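UPF0230 protein TM1468 (Thermotoga maritima, PDB 1VPV) binds long-chain fatty acids such as palmitate and may take part in lipid transport or fatty acid metabolism. Local coordinates at residues A[34-39]-A[88-93]. Residues are numbered along the deposited sequence; the frame is centred on the assembly and turned at random.
Sequences DIDSIP and LKYKEE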
loop_
_atom_site.group_PDB
_atom_site.type_symbol
_atom_site.label_atom_id
_atom_site.label_comp_id
_atom_site.label_asym_id
_atom_site.label_seq_id
_atom_site.Cartn_x
_atom_site.Cartn_y
_atom_site.Cartn_z
ATOM N N ASP A 34 13.781 -9.561 -0.685
ATOM C CA ASP A 34 13.360 -10.608 0.277
ATOM C C ASP A 34 12.174 -10.121 1.176
ATOM O O ASP A 34 12.246 -10.059 2.419
ATOM C CB ASP A 34 14.561 -11.117 1.090
ATOM C CG ASP A 34 14.232 -12.398 1.887
ATOM O OD1 ASP A 34 13.202 -13.029 1.563
ATOM O OD2 ASP A 34 14.990 -12.784 2.814
ATOM N N ILE A 35 11.104 -9.721 0.497
ATOM C CA ILE A 35 9.902 -9.269 1.133
ATOM C C ILE A 35 8.792 -10.288 0.780
ATOM O O ILE A 35 8.592 -10.614 -0.379
ATOM C CB ILE A 35 9.499 -7.882 0.633
ATOM C CG1 ILE A 35 10.539 -6.827 1.015
ATOM C CG2 ILE A 35 8.113 -7.489 1.156
ATOM C CD1 ILE A 35 10.354 -5.521 0.283
ATOM N N ASP A 36 8.084 -10.756 1.804
ATOM C CA ASP A 36 6.976 -11.664 1.667
ATOM C C ASP A 36 5.697 -10.880 1.893
ATOM O O ASP A 36 5.707 -9.833 2.557
ATOM C CB ASP A 36 7.108 -12.736 2.743
ATOM C CG ASP A 36 6.321 -14.012 2.440
ATOM O OD1 ASP A 36 5.642 -14.102 1.388
ATOM O OD2 ASP A 36 6.392 -14.927 3.297
ATOM N N SER A 37 4.601 -11.414 1.366
ATOM C CA SER A 37 3.284 -10.818 1.474
ATOM C C SER A 37 2.317 -11.778 2.198
ATOM O O SER A 37 2.176 -12.928 1.796
ATOM C CB SER A 37 2.751 -10.502 0.066
ATOM O OG SER A 37 1.634 -9.641 0.154
ATOM N N ILE A 38 1.676 -11.319 3.275
ATOM C CA ILE A 38 0.697 -12.157 3.973
ATOM C C ILE A 38 -0.712 -11.750 3.534
ATOM O O ILE A 38 -1.052 -10.591 3.604
ATOM C CB ILE A 38 0.834 -12.129 5.524
ATOM C CG1 ILE A 38 -0.251 -12.986 6.159
ATOM C CG2 ILE A 38 0.790 -10.701 6.092
ATOM C CD1 ILE A 38 -0.057 -13.182 7.655
ATOM N N PRO A 39 -1.518 -12.716 3.049
ATOM C CA PRO A 39 -2.837 -12.372 2.513
ATOM C C PRO A 39 -3.861 -11.924 3.561
ATOM O O PRO A 39 -4.010 -12.556 4.608
ATOM C CB PRO A 39 -3.324 -13.678 1.851
ATOM C CG PRO A 39 -2.204 -14.657 1.950
ATOM C CD PRO A 39 -1.232 -14.165 2.962
ATOM N N LEU A 88 6.960 -18.532 12.401
ATOM C CA LEU A 88 7.584 -19.818 12.649
ATOM C C LEU A 88 8.248 -20.390 11.413
ATOM O O LEU A 88 9.314 -20.996 11.526
ATOM C CB LEU A 88 6.565 -20.820 13.158
ATOM C CG LEU A 88 6.033 -20.483 14.539
ATOM C CD1 LEU A 88 4.903 -21.449 14.873
ATOM C CD2 LEU A 88 7.143 -20.545 15.613
ATOM N N LYS A 89 7.637 -20.202 10.244
ATOM C CA LYS A 89 8.268 -20.635 9.007
ATOM C C LYS A 89 9.588 -19.903 8.789
ATOM O O LYS A 89 10.577 -20.517 8.390
ATOM C CB LYS A 89 7.339 -20.455 7.816
ATOM C CG LYS A 89 7.990 -20.700 6.447
ATOM C CD LYS A 89 6.946 -20.426 5.340
ATOM C CE LYS A 89 7.454 -19.478 4.253
ATOM N NZ LYS A 89 8.495 -20.116 3.410
ATOM N N TYR A 90 9.610 -18.603 9.064
ATOM C CA TYR A 90 10.842 -17.824 8.963
ATOM C C TYR A 90 11.894 -18.317 9.941
ATOM O O TYR A 90 13.065 -18.394 9.591
ATOM C CB TYR A 90 10.580 -16.331 9.151
ATOM C CG TYR A 90 9.525 -15.782 8.209
ATOM C CD1 TYR A 90 9.379 -16.260 6.911
ATOM C CD2 TYR A 90 8.682 -14.765 8.617
ATOM C CE1 TYR A 90 8.408 -15.721 6.052
ATOM C CE2 TYR A 90 7.719 -14.241 7.776
ATOM C CZ TYR A 90 7.585 -14.717 6.504
ATOM O OH TYR A 90 6.595 -14.169 5.710
ATOM N N LYS A 91 11.464 -18.696 11.139
ATOM C CA LYS A 91 12.356 -19.242 12.142
ATOM C C LYS A 91 13.035 -20.531 11.706
ATOM O O LYS A 91 14.254 -20.676 11.834
ATOM C CB LYS A 91 11.564 -19.517 13.409
ATOM C CG LYS A 91 12.357 -20.091 14.572
ATOM C CD LYS A 91 11.536 -19.960 15.838
ATOM C CE LYS A 91 11.938 -20.987 16.880
ATOM N NZ LYS A 91 13.398 -20.913 17.119
ATOM N N GLU A 92 12.243 -21.466 11.212
ATOM C CA GLU A 92 12.761 -22.744 10.753
ATOM C C GLU A 92 13.616 -22.565 9.494
ATOM O O GLU A 92 14.459 -23.413 9.206
ATOM C CB GLU A 92 11.621 -23.755 10.505
ATOM N N GLU A 93 13.420 -21.470 8.757
ATOM C CA GLU A 93 14.337 -21.120 7.661
ATOM C C GLU A 93 15.564 -20.301 8.106
ATOM O O GLU A 93 16.269 -19.751 7.265
ATOM C CB GLU A 93 13.621 -20.330 6.565
ATOM C CG GLU A 93 12.515 -21.054 5.810
ATOM C CD GLU A 93 11.768 -20.115 4.908
ATOM O OE1 GLU A 93 12.073 -18.895 4.937
ATOM O OE2 GLU A 93 10.865 -20.575 4.169
#
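Asp36 and Tyr90 meet through a single hydrogen bond between a strand and a helix of the DegV fold. Asp36 lies on strand 35-43, which runs parallel to strand 15-20 in a mixed sheet. Tyr90 belongs to the last turns of helix 80-92, packed against that sheet. The CA atoms of Asp36 and Tyr90 are 10.3 Å apart, and the tyrosine side chain bridges most of that distance. The Asp36 side chain leaves the strand toward the helix. Asp36 CB lies 3.3 Å from Tyr90 OH. With CG anti to the backbone N (chi1 -160°), the carboxylate is brought beside the hydroxyl, and Asp36 CG is also 3.3 Å from Tyr90 OH. The two carboxylate oxygens then divide the work. Asp36 OD1 turns back to its own strand and accepts a bent bond from Ser37 N at 2.9 Å, met from above the carboxylate plane. Asp36 OD2 reaches across and accepts the proton of Tyr90 OH at 2.5 Å. The hydroxyl comes in on the anti side, 30° out of the carboxylate plane. Asp36 OD2 approaches the Tyr90 ring edge-on, while the carboxylate itself is turned 65° from the ring. Arg86, one helical turn before Tyr90, also forms a salt bridge to Asp36 OD2. The buried tyrosine lies against Lys16 and Leu18 of strand 15-20. An alanine in place of Asp36 would probably leave Tyr90 OH without this acceptor and the charge of Arg86 without this mate. Lys89 is not a direct partner of the aspartate. Lys89 NZ stays 5.6 Å from Asp36 OD2. Instead, at the exposed helix end, Lys89 NZ makes a salt bridge to Glu93 OE2 at 2.5 Å, on the syn side, somewhat tilted from the carboxylate plane.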